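Local coordinates for protein hypothetical aspartyl-tRNA synthetase (Sulfolobus tokodaii, PDB 1WYD) that probably charges both tRNA(Asp) and tRNA(Asn) with L-aspartate, activating the amino acid with ATP to Asp-AMP before transferring it to the acceptor end, at residues Gln61-Glu66 with Ile92-Lys97; Ala8-Glu13 with Lys17-Ala22; Thr281-Ile286 with Asp298-Pro303. All coordinates share one frame; numbering follows the deposited sequence.

Overall arrangement
Interactions 2, 1 and 3 follow one another along the chain in that order. Interactions 1 and 2 both belong to the N-terminal OB-fold domain and reach the same curled sheet, with centres 20 Å apart and nearest atoms about 5 Å apart. In interaction 2 the N-terminal loop packs against strand 18-31; in interaction 1 the loop after helix 57-60 packs against the last strand, 91-94. Interaction 3 lies 57 to 58 Å from the other two, centre to centre, in the class II synthetase domain, where helix 280-289 meets the start of helix 302-312. The contacts thus sample both modules: the OB fold, which in this family reads the anticodon, and the catalytic domain.

Interaction 1. Residues Gln61-Glu66 with Ile92-Lys97; sequences QELTQE and ITLLSK
Leu63 turns its CG anti to its own carbonyl carbon (chi1 -68°), and this carries its forked end towards strand 91-94. Each branch has its own partner. CD1 rests 4.3 Å from CG2 of Ile92, while CD2 lies 4.4 Å from CG of Leu94. The leucine fork therefore spans two side chains on the same side of the strand. Ile92 and Leu94 both point at the loop, and Thr93 between them points away. The CD1 branch of Leu94 lies 4.3 Å from OE2 of Glu62. This carboxylate also lies near the ammonium of Lys97, but OE2 and NZ are 4.6 Å apart, too far for a salt bridge.

The arrangement belongs to the OB-fold barrel. Residues 61-66 link helix 57-60 to strand 68-77, and strand 91-94 pairs with that same strand. Leu63 also touches Ile69 of strand 68-77 and Leu28 of strand 18-31. Leu95 and Ser96 both face Val68, which makes a classic beta bulge where the chain turns its corner. Within the bulge, Ser96 OG is hydrogen-bonded to Met391 O of the second subunit.

The chemistry changes along the contact. Leu63 and Ile92 are buried and meet by van der Waals packing alone. Glu62 and Lys97 lie on the exposed side, where their opposite charges probably attract only weakly, screened by solvent. Apolar burial thus probably supplies most of the hold between this loop and the strand.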
loop_
_atom_site.group_PDB
_atom_site.type_symbol
_atom_site.label_atom_id
_atom_site.label_comp_id
_atom_site.label_asym_id
_atom_site.label_seq_id
_atom_site.Cartn_x
_atom_site.Cartn_y
_atom_site.Cartn_z
ATOM N N GLN B 61 -8.983 -34.399 -25.848
ATOM C CA GLN B 61 -8.304 -35.646 -25.508
ATOM C C GLN B 61 -6.837 -35.423 -25.207
ATOM O O GLN B 61 -6.198 -36.272 -24.603
ATOM C CB GLN B 61 -8.452 -36.674 -26.634
ATOM C CG GLN B 61 -9.873 -37.257 -26.768
ATOM C CD GLN B 61 -10.095 -38.432 -25.836
ATOM O OE1 GLN B 61 -9.665 -38.402 -24.674
ATOM N NE2 GLN B 61 -10.746 -39.488 -26.342
ATOM N N GLU B 62 -6.298 -34.285 -25.624
ATOM C CA GLU B 62 -4.879 -34.027 -25.410
ATOM C C GLU B 62 -4.628 -33.071 -24.226
ATOM O O GLU B 62 -3.480 -32.853 -23.821
ATOM C CB GLU B 62 -4.209 -33.561 -26.706
ATOM C CG GLU B 62 -4.565 -32.158 -27.148
ATOM C CD GLU B 62 -3.884 -31.791 -28.466
ATOM O OE1 GLU B 62 -4.368 -32.272 -29.535
ATOM O OE2 GLU B 62 -2.866 -31.028 -28.425
ATOM N N LEU B 63 -5.732 -32.562 -23.668
ATOM C CA LEU B 63 -5.744 -31.639 -22.541
ATOM C C LEU B 63 -5.230 -32.255 -21.241
ATOM O O LEU B 63 -5.418 -33.444 -20.964
ATOM C CB LEU B 63 -7.177 -31.127 -22.322
ATOM C CG LEU B 63 -7.811 -30.221 -23.369
ATOM C CD1 LEU B 63 -9.180 -29.746 -22.874
ATOM C CD2 LEU B 63 -6.919 -29.025 -23.707
ATOM N N THR B 64 -4.604 -31.426 -20.417
ATOM C CA THR B 64 -3.967 -31.886 -19.197
ATOM C C THR B 64 -4.301 -30.888 -18.156
ATOM O O THR B 64 -4.595 -29.743 -18.494
ATOM C CB THR B 64 -2.448 -31.901 -19.381
ATOM O OG1 THR B 64 -1.995 -30.563 -19.690
ATOM C CG2 THR B 64 -2.108 -32.717 -20.623
ATOM N N GLN B 65 -4.223 -31.289 -16.892
ATOM C CA GLN B 65 -4.584 -30.392 -15.801
ATOM C C GLN B 65 -3.639 -29.194 -15.783
ATOM O O GLN B 65 -2.422 -29.324 -16.050
ATOM C CB GLN B 65 -4.581 -31.132 -14.467
ATOM C CG GLN B 65 -5.562 -32.284 -14.415
ATOM C CD GLN B 65 -5.541 -32.956 -13.045
ATOM O OE1 GLN B 65 -6.121 -32.446 -12.084
ATOM N NE2 GLN B 65 -4.864 -34.079 -12.947
ATOM N N GLU B 66 -4.233 -28.037 -15.505
ATOM C CA GLU B 66 -3.595 -26.705 -15.449
ATOM C C GLU B 66 -3.272 -26.045 -16.792
ATOM O O GLU B 66 -2.799 -24.912 -16.815
ATOM C CB GLU B 66 -2.409 -26.629 -14.461
ATOM C CG GLU B 66 -2.763 -26.735 -12.969
ATOM C CD GLU B 66 -4.002 -25.947 -12.524
ATOM O OE1 GLU B 66 -4.998 -26.608 -12.168
ATOM O OE2 GLU B 66 -3.996 -24.686 -12.510
ATOM N N ILE B 92 -12.818 -25.693 -28.500
ATOM C CA ILE B 92 -11.842 -25.479 -27.456
ATOM C C ILE B 92 -10.506 -25.073 -28.083
ATOM O O ILE B 92 -9.992 -25.729 -29.004
ATOM C CB ILE B 92 -11.690 -26.755 -26.549
ATOM C CG1 ILE B 92 -12.926 -26.949 -25.642
ATOM C CG2 ILE B 92 -10.363 -26.730 -25.722
ATOM C CD1 ILE B 92 -13.287 -28.415 -25.369
ATOM N N THR B 93 -9.955 -23.975 -27.591
ATOM C CA THR B 93 -8.645 -23.532 -28.014
ATOM C C THR B 93 -7.640 -23.685 -26.876
ATOM O O THR B 93 -7.930 -23.342 -25.723
ATOM C CB THR B 93 -8.723 -22.082 -28.476
ATOM O OG1 THR B 93 -9.863 -21.938 -29.332
ATOM C CG2 THR B 93 -7.516 -21.740 -29.372
ATOM N N LEU B 94 -6.478 -24.231 -27.212
ATOM C CA LEU B 94 -5.372 -24.402 -26.283
ATOM C C LEU B 94 -4.546 -23.116 -26.265
ATOM O O LEU B 94 -3.909 -22.757 -27.269
ATOM C CB LEU B 94 -4.506 -25.567 -26.736
ATOM C CG LEU B 94 -3.908 -26.607 -25.789
ATOM C CD1 LEU B 94 -2.720 -27.235 -26.496
ATOM C CD2 LEU B 94 -3.488 -26.008 -24.459
ATOM N N LEU B 95 -4.567 -22.403 -25.143
ATOM C CA LEU B 95 -3.866 -21.124 -25.078
ATOM C C LEU B 95 -2.459 -21.378 -24.614
ATOM O O LEU B 95 -1.507 -20.790 -25.122
ATOM C CB LEU B 95 -4.586 -20.160 -24.139
ATOM C CG LEU B 95 -6.043 -19.851 -24.480
ATOM C CD1 LEU B 95 -6.594 -18.862 -23.497
ATOM C CD2 LEU B 95 -6.193 -19.317 -25.916
ATOM N N SER B 96 -2.341 -22.276 -23.644
ATOM C CA SER B 96 -1.082 -22.582 -23.006
ATOM C C SER B 96 -1.173 -24.007 -22.391
ATOM O O SER B 96 -1.973 -24.262 -21.467
ATOM C CB SER B 96 -0.790 -21.505 -21.947
ATOM O OG SER B 96 0.461 -21.708 -21.322
ATOM N N LYS B 97 -0.362 -24.917 -22.930
ATOM C CA LYS B 97 -0.383 -26.320 -22.541
ATOM C C LYS B 97 0.539 -26.495 -21.341
ATOM O O LYS B 97 1.558 -25.850 -21.261
ATOM C CB LYS B 97 0.073 -27.175 -23.726
ATOM C CG LYS B 97 -0.299 -28.668 -23.691
ATOM C CD LYS B 97 0.761 -29.555 -24.431
ATOM C CE LYS B 97 0.686 -29.403 -25.970
ATOM N NZ LYS B 97 1.380 -30.509 -26.720
#

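Interaction 2. Residues Ala8-Glu13 with Lys17-Ala22; sequences ADVTPE and KEVIWA
Val10 and Val19 mark the closest approach of the two backbones, with their CA atoms 8.5 Å apart. Segment 8-13 opens on the end of a 3-10 turn, at Ala8-Asp9, and runs on mainly as loop. Segment 17-22 enters strand 18-31 at Glu18. The gap is too wide for backbone pairing, and side chains alone bridge it.

Val10 makes the whole contact from the loop side, through one methyl group. Its chi1 of -170° sets CG1 anti to the backbone N and leaves CG2 anti to the carbonyl carbon. CG2 is the branch that reaches the strand. It meets the Trp21 indole at the edge, near the ring plane, and not over a face. The distance from CG2 to Trp21 NE1 is 3.6 Å, and from CG2 to Trp21 CZ2 it is 4.0 Å. The same methyl lies 4.3 Å from CG1 of Val19. Val19 and Trp21 are two apart on the strand and both offer their side chains to Val10.

The site is part of the OB-fold barrel. The strand pairs with 68-77 through backbone bonds of Val19 with Gly73 and of Trp21 with Val71. Ile85 of strand 85-89 touches both Val10 and Trp21, and Val75 touches both valines. The N-terminal loop thus packs its valine among side chains of three barrel strands.

All three touching residues are buried. The indole NE1 is buried too, faces a methyl group, and has no hydrogen-bond partner in the model. Toward Val10 the indole offers only van der Waals contact. Burying its N-H without a partner probably costs some desolvation energy.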
loop_
_atom_site.group_PDB
_atom_site.type_symbol
_atom_site.label_atom_id
_atom_site.label_comp_id
_atom_site.label_asym_id
_atom_site.label_seq_id
_atom_site.Cartn_x
_atom_site.Cartn_y
_atom_site.Cartn_z
ATOM N N ALA B 8 -19.172 -17.959 -13.119
ATOM C CA ALA B 8 -20.178 -17.571 -12.147
ATOM C C ALA B 8 -21.269 -16.621 -12.709
ATOM O O ALA B 8 -22.332 -16.486 -12.114
ATOM C CB ALA B 8 -19.491 -16.942 -10.921
ATOM N N ASP B 9 -20.990 -15.988 -13.846
ATOM C CA ASP B 9 -21.916 -15.078 -14.530
ATOM C C ASP B 9 -23.159 -15.766 -15.131
ATOM O O ASP B 9 -24.172 -15.097 -15.416
ATOM C CB ASP B 9 -21.192 -14.414 -15.706
ATOM C CG ASP B 9 -20.216 -13.348 -15.285
ATOM O OD1 ASP B 9 -19.532 -12.813 -16.180
ATOM O OD2 ASP B 9 -20.078 -12.958 -14.116
ATOM N N VAL B 10 -23.048 -17.080 -15.364
ATOM C CA VAL B 10 -24.065 -17.889 -16.045
ATOM C C VAL B 10 -25.099 -18.474 -15.058
ATOM O O VAL B 10 -24.728 -19.081 -14.050
ATOM C CB VAL B 10 -23.389 -19.034 -16.863
ATOM C CG1 VAL B 10 -24.386 -19.724 -17.763
ATOM C CG2 VAL B 10 -22.216 -18.499 -17.691
ATOM N N THR B 11 -26.388 -18.268 -15.344
ATOM C CA THR B 11 -27.496 -18.818 -14.537
ATOM C C THR B 11 -28.357 -19.751 -15.397
ATOM O O THR B 11 -28.277 -19.676 -16.635
ATOM C CB THR B 11 -28.406 -17.707 -13.987
ATOM O OG1 THR B 11 -28.761 -16.819 -15.053
ATOM C CG2 THR B 11 -27.682 -16.827 -12.987
ATOM N N PRO B 12 -29.181 -20.610 -14.761
ATOM C CA PRO B 12 -30.134 -21.471 -15.499
ATOM C C PRO B 12 -30.907 -20.692 -16.554
ATOM O O PRO B 12 -31.216 -21.251 -17.612
ATOM C CB PRO B 12 -31.075 -22.007 -14.417
ATOM C CG PRO B 12 -30.312 -21.901 -13.115
ATOM C CD PRO B 12 -29.242 -20.843 -13.303
ATOM N N GLU B 13 -31.157 -19.406 -16.282
ATOM C CA GLU B 13 -31.762 -18.484 -17.242
ATOM C C GLU B 13 -30.928 -18.248 -18.503
ATOM O O GLU B 13 -31.157 -17.272 -19.217
ATOM C CB GLU B 13 -32.071 -17.140 -16.560
ATOM C CG GLU B 13 -33.454 -16.581 -16.898
ATOM C CD GLU B 13 -33.828 -15.329 -16.106
ATOM O OE1 GLU B 13 -34.781 -14.624 -16.523
ATOM O OE2 GLU B 13 -33.180 -15.045 -15.068
ATOM N N LYS B 17 -28.258 -20.862 -24.600
ATOM C CA LYS B 17 -27.429 -19.740 -25.053
ATOM C C LYS B 17 -25.939 -20.075 -25.280
ATOM O O LYS B 17 -25.380 -20.949 -24.619
ATOM C CB LYS B 17 -27.618 -18.499 -24.161
ATOM C CG LYS B 17 -27.665 -17.139 -24.913
ATOM C CD LYS B 17 -28.144 -17.239 -26.389
ATOM C CE LYS B 17 -26.970 -17.081 -27.383
ATOM N NZ LYS B 17 -27.388 -16.725 -28.776
ATOM N N GLU B 18 -25.321 -19.399 -26.247
ATOM C CA GLU B 18 -23.890 -19.564 -26.502
ATOM C C GLU B 18 -23.020 -18.670 -25.621
ATOM O O GLU B 18 -23.213 -17.455 -25.555
ATOM C CB GLU B 18 -23.533 -19.318 -27.967
ATOM C CG GLU B 18 -22.053 -19.497 -28.219
ATOM C CD GLU B 18 -21.687 -19.267 -29.649
ATOM O OE1 GLU B 18 -21.698 -18.085 -30.071
ATOM O OE2 GLU B 18 -21.380 -20.258 -30.348
ATOM N N VAL B 19 -22.054 -19.289 -24.957
ATOM C CA VAL B 19 -21.185 -18.586 -24.023
ATOM C C VAL B 19 -19.737 -18.951 -24.337
ATOM O O VAL B 19 -19.457 -20.029 -24.885
ATOM C CB VAL B 19 -21.572 -18.931 -22.564
ATOM C CG1 VAL B 19 -20.436 -18.654 -21.602
ATOM C CG2 VAL B 19 -22.819 -18.147 -22.136
ATOM N N ILE B 20 -18.817 -18.038 -24.037
ATOM C CA ILE B 20 -17.397 -18.365 -24.109
ATOM C C ILE B 20 -16.774 -18.261 -22.730
ATOM O O ILE B 20 -16.750 -17.185 -22.131
ATOM C CB ILE B 20 -16.664 -17.485 -25.110
ATOM C CG1 ILE B 20 -17.470 -17.390 -26.417
ATOM C CG2 ILE B 20 -15.227 -18.017 -25.315
ATOM C CD1 ILE B 20 -16.683 -16.878 -27.615
ATOM N N TRP B 21 -16.312 -19.402 -22.225
ATOM C CA TRP B 21 -15.538 -19.462 -20.994
ATOM C C TRP B 21 -14.058 -19.494 -21.314
ATOM O O TRP B 21 -13.663 -20.003 -22.387
ATOM C CB TRP B 21 -15.891 -20.703 -20.196
ATOM C CG TRP B 21 -17.131 -20.557 -19.405
ATOM C CD1 TRP B 21 -17.857 -19.429 -19.236
ATOM C CD2 TRP B 21 -17.804 -21.584 -18.664
ATOM N NE1 TRP B 21 -18.936 -19.676 -18.425
ATOM C CE2 TRP B 21 -18.939 -20.997 -18.074
ATOM C CE3 TRP B 21 -17.565 -22.953 -18.446
ATOM C CZ2 TRP B 21 -19.833 -21.714 -17.286
ATOM C CZ3 TRP B 21 -18.444 -23.665 -17.663
ATOM C CH2 TRP B 21 -19.569 -23.050 -17.087
ATOM N N ALA B 22 -13.242 -18.944 -20.405
ATOM C CA ALA B 22 -11.786 -19.173 -20.457
ATOM C C ALA B 22 -11.235 -19.529 -19.080
ATOM O O ALA B 22 -11.767 -19.094 -18.042
ATOM C CB ALA B 22 -11.037 -17.979 -21.053
#

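Interaction 3. Residues Thr281-Ile286 with Asp298-Pro303; sequences TEAIEI and DDIGTP
Ile284 on helix 280-289 and Ile300 in the loop leading to helix 302-312 have the nearest backbones, their CA atoms 8.1 Å apart. Ile300 points toward the helix, and its terminal methyl does most of the touching. With CG1 anti to the carbonyl carbon (chi1 -61°) and the chain extended beyond it, CD1 reaches two neighbouring helix residues at once. It lies 3.8 Å from CB of Ala283 and 4.1 Å from CD1 of Ile284. The two isoleucines cross at a slant, and Ile284 CD1 also sits 4.1 Å from Ile300 CG1. At Ala283 the methyl meets a CB close to the helix backbone.

The contact joins helix 280-289 to the loop before helix 302-312, beside strand 276-279, an outermost strand of the large mixed sheet of the class II synthetase domain within this chain. Gly301 holds the N-cap position of the helix that starts at Thr302. From that helix Leu308 touches both Ala283 and Ile300, and Trp322 packs on Ile300 as well. The Ile300 side chain lies about 9 Å from that of Glu352, a predicted ATP and magnesium ligand, which is consistent with a place beside the ATP and magnesium site.

Within the loop, Asp299 OD1 accepts a hydrogen bond from N of the next residue, Ile300, at 2.7 Å. The bond is bent, with an angle of 133° at the hydrogen, and the N-H comes from above the carboxylate plane. On the preceding residue, the carbonyl O of Asp298 is hydrogen-bonded to the hydroxyl of Tyr280, at the start of helix 280-289.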
loop_
_atom_site.group_PDB
_atom_site.type_symbol
_atom_site.label_atom_id
_atom_site.label_comp_id
_atom_site.label_asym_id
_atom_site.label_seq_id
_atom_site.Cartn_x
_atom_site.Cartn_y
_atom_site.Cartn_z
ATOM N N THR B 281 -1.366 -5.380 34.886
ATOM C CA THR B 281 -1.394 -5.652 36.338
ATOM C C THR B 281 -2.291 -6.840 36.725
ATOM O O THR B 281 -1.881 -7.745 37.469
ATOM C CB THR B 281 -1.855 -4.347 37.097
ATOM O OG1 THR B 281 -0.897 -3.301 36.883
ATOM C CG2 THR B 281 -1.817 -4.523 38.611
ATOM N N GLU B 282 -3.509 -6.806 36.201
ATOM C CA GLU B 282 -4.522 -7.821 36.394
ATOM C C GLU B 282 -4.170 -9.130 35.676
ATOM O O GLU B 282 -4.433 -10.222 36.202
ATOM C CB GLU B 282 -5.805 -7.274 35.801
ATOM C CG GLU B 282 -7.097 -7.551 36.526
ATOM C CD GLU B 282 -8.243 -7.001 35.703
ATOM O OE1 GLU B 282 -8.161 -5.800 35.296
ATOM O OE2 GLU B 282 -9.200 -7.774 35.422
ATOM N N ALA B 283 -3.605 -9.020 34.469
ATOM C CA ALA B 283 -3.138 -10.189 33.722
ATOM C C ALA B 283 -2.076 -10.897 34.531
ATOM O O ALA B 283 -2.071 -12.118 34.641
ATOM C CB ALA B 283 -2.581 -9.787 32.363
ATOM N N ILE B 284 -1.172 -10.121 35.107
ATOM C CA ILE B 284 -0.139 -10.698 35.940
ATOM C C ILE B 284 -0.740 -11.468 37.131
ATOM O O ILE B 284 -0.273 -12.568 37.452
ATOM C CB ILE B 284 0.842 -9.616 36.399
ATOM C CG1 ILE B 284 1.798 -9.251 35.251
ATOM C CG2 ILE B 284 1.610 -10.071 37.674
ATOM C CD1 ILE B 284 2.295 -10.429 34.450
ATOM N N GLU B 285 -1.773 -10.900 37.760
ATOM C CA GLU B 285 -2.417 -11.570 38.893
ATOM C C GLU B 285 -3.178 -12.853 38.493
ATOM O O GLU B 285 -3.134 -13.847 39.225
ATOM C CB GLU B 285 -3.302 -10.616 39.746
ATOM C CG GLU B 285 -2.548 -9.733 40.752
ATOM C CD GLU B 285 -1.605 -10.504 41.699
ATOM O OE1 GLU B 285 -0.361 -10.355 41.559
ATOM O OE2 GLU B 285 -2.101 -11.253 42.595
ATOM N N ILE B 286 -3.851 -12.851 37.343
ATOM C CA ILE B 286 -4.534 -14.063 36.892
ATOM C C ILE B 286 -3.504 -15.159 36.740
ATOM O O ILE B 286 -3.731 -16.305 37.141
ATOM C CB ILE B 286 -5.320 -13.853 35.574
ATOM C CG1 ILE B 286 -6.668 -13.174 35.859
ATOM C CG2 ILE B 286 -5.522 -15.206 34.837
ATOM C CD1 ILE B 286 -7.169 -12.284 34.735
ATOM N N ASP B 298 7.526 -8.556 34.266
ATOM C CA ASP B 298 7.853 -9.609 33.307
ATOM C C ASP B 298 7.026 -9.517 32.042
ATOM O O ASP B 298 5.957 -8.934 32.023
ATOM C CB ASP B 298 7.659 -10.997 33.924
ATOM C CG ASP B 298 8.503 -11.218 35.162
ATOM O OD1 ASP B 298 8.356 -12.288 35.793
ATOM O OD2 ASP B 298 9.319 -10.375 35.588
ATOM N N ASP B 299 7.533 -10.106 30.974
ATOM C CA ASP B 299 6.808 -10.151 29.717
ATOM C C ASP B 299 5.667 -11.152 29.815
ATOM O O ASP B 299 5.646 -11.979 30.711
ATOM C CB ASP B 299 7.763 -10.507 28.573
ATOM C CG ASP B 299 7.166 -10.219 27.195
ATOM O OD1 ASP B 299 6.043 -9.656 27.086
ATOM O OD2 ASP B 299 7.760 -10.552 26.154
ATOM N N ILE B 300 4.702 -11.052 28.908
ATOM C CA ILE B 300 3.610 -12.005 28.834
ATOM C C ILE B 300 3.729 -12.779 27.520
ATOM O O ILE B 300 3.279 -12.332 26.479
ATOM C CB ILE B 300 2.256 -11.272 28.987
ATOM C CG1 ILE B 300 2.191 -10.578 30.346
ATOM C CG2 ILE B 300 1.071 -12.224 28.813
ATOM C CD1 ILE B 300 0.859 -9.953 30.663
ATOM N N GLY B 301 4.350 -13.948 27.588
ATOM C CA GLY B 301 4.586 -14.762 26.416
ATOM C C GLY B 301 3.366 -15.510 25.918
ATOM O O GLY B 301 2.300 -15.524 26.565
ATOM N N THR B 302 3.537 -16.144 24.754
ATOM C CA THR B 302 2.481 -16.950 24.155
ATOM C C THR B 302 1.908 -17.935 25.156
ATOM O O THR B 302 0.670 -17.963 25.344
ATOM C CB THR B 302 2.982 -17.679 22.920
ATOM O OG1 THR B 302 3.355 -16.712 21.941
ATOM C CG2 THR B 302 1.853 -18.464 22.263
ATOM N N PRO B 303 2.779 -18.726 25.814
ATOM C CA PRO B 303 2.316 -19.677 26.837
ATOM C C PRO B 303 1.357 -18.984 27.806
ATOM O O PRO B 303 0.292 -19.556 28.038
ATOM C CB PRO B 303 3.605 -20.119 27.545
ATOM C CG PRO B 303 4.700 -19.144 27.042
ATOM C CD PRO B 303 4.247 -18.756 25.663
#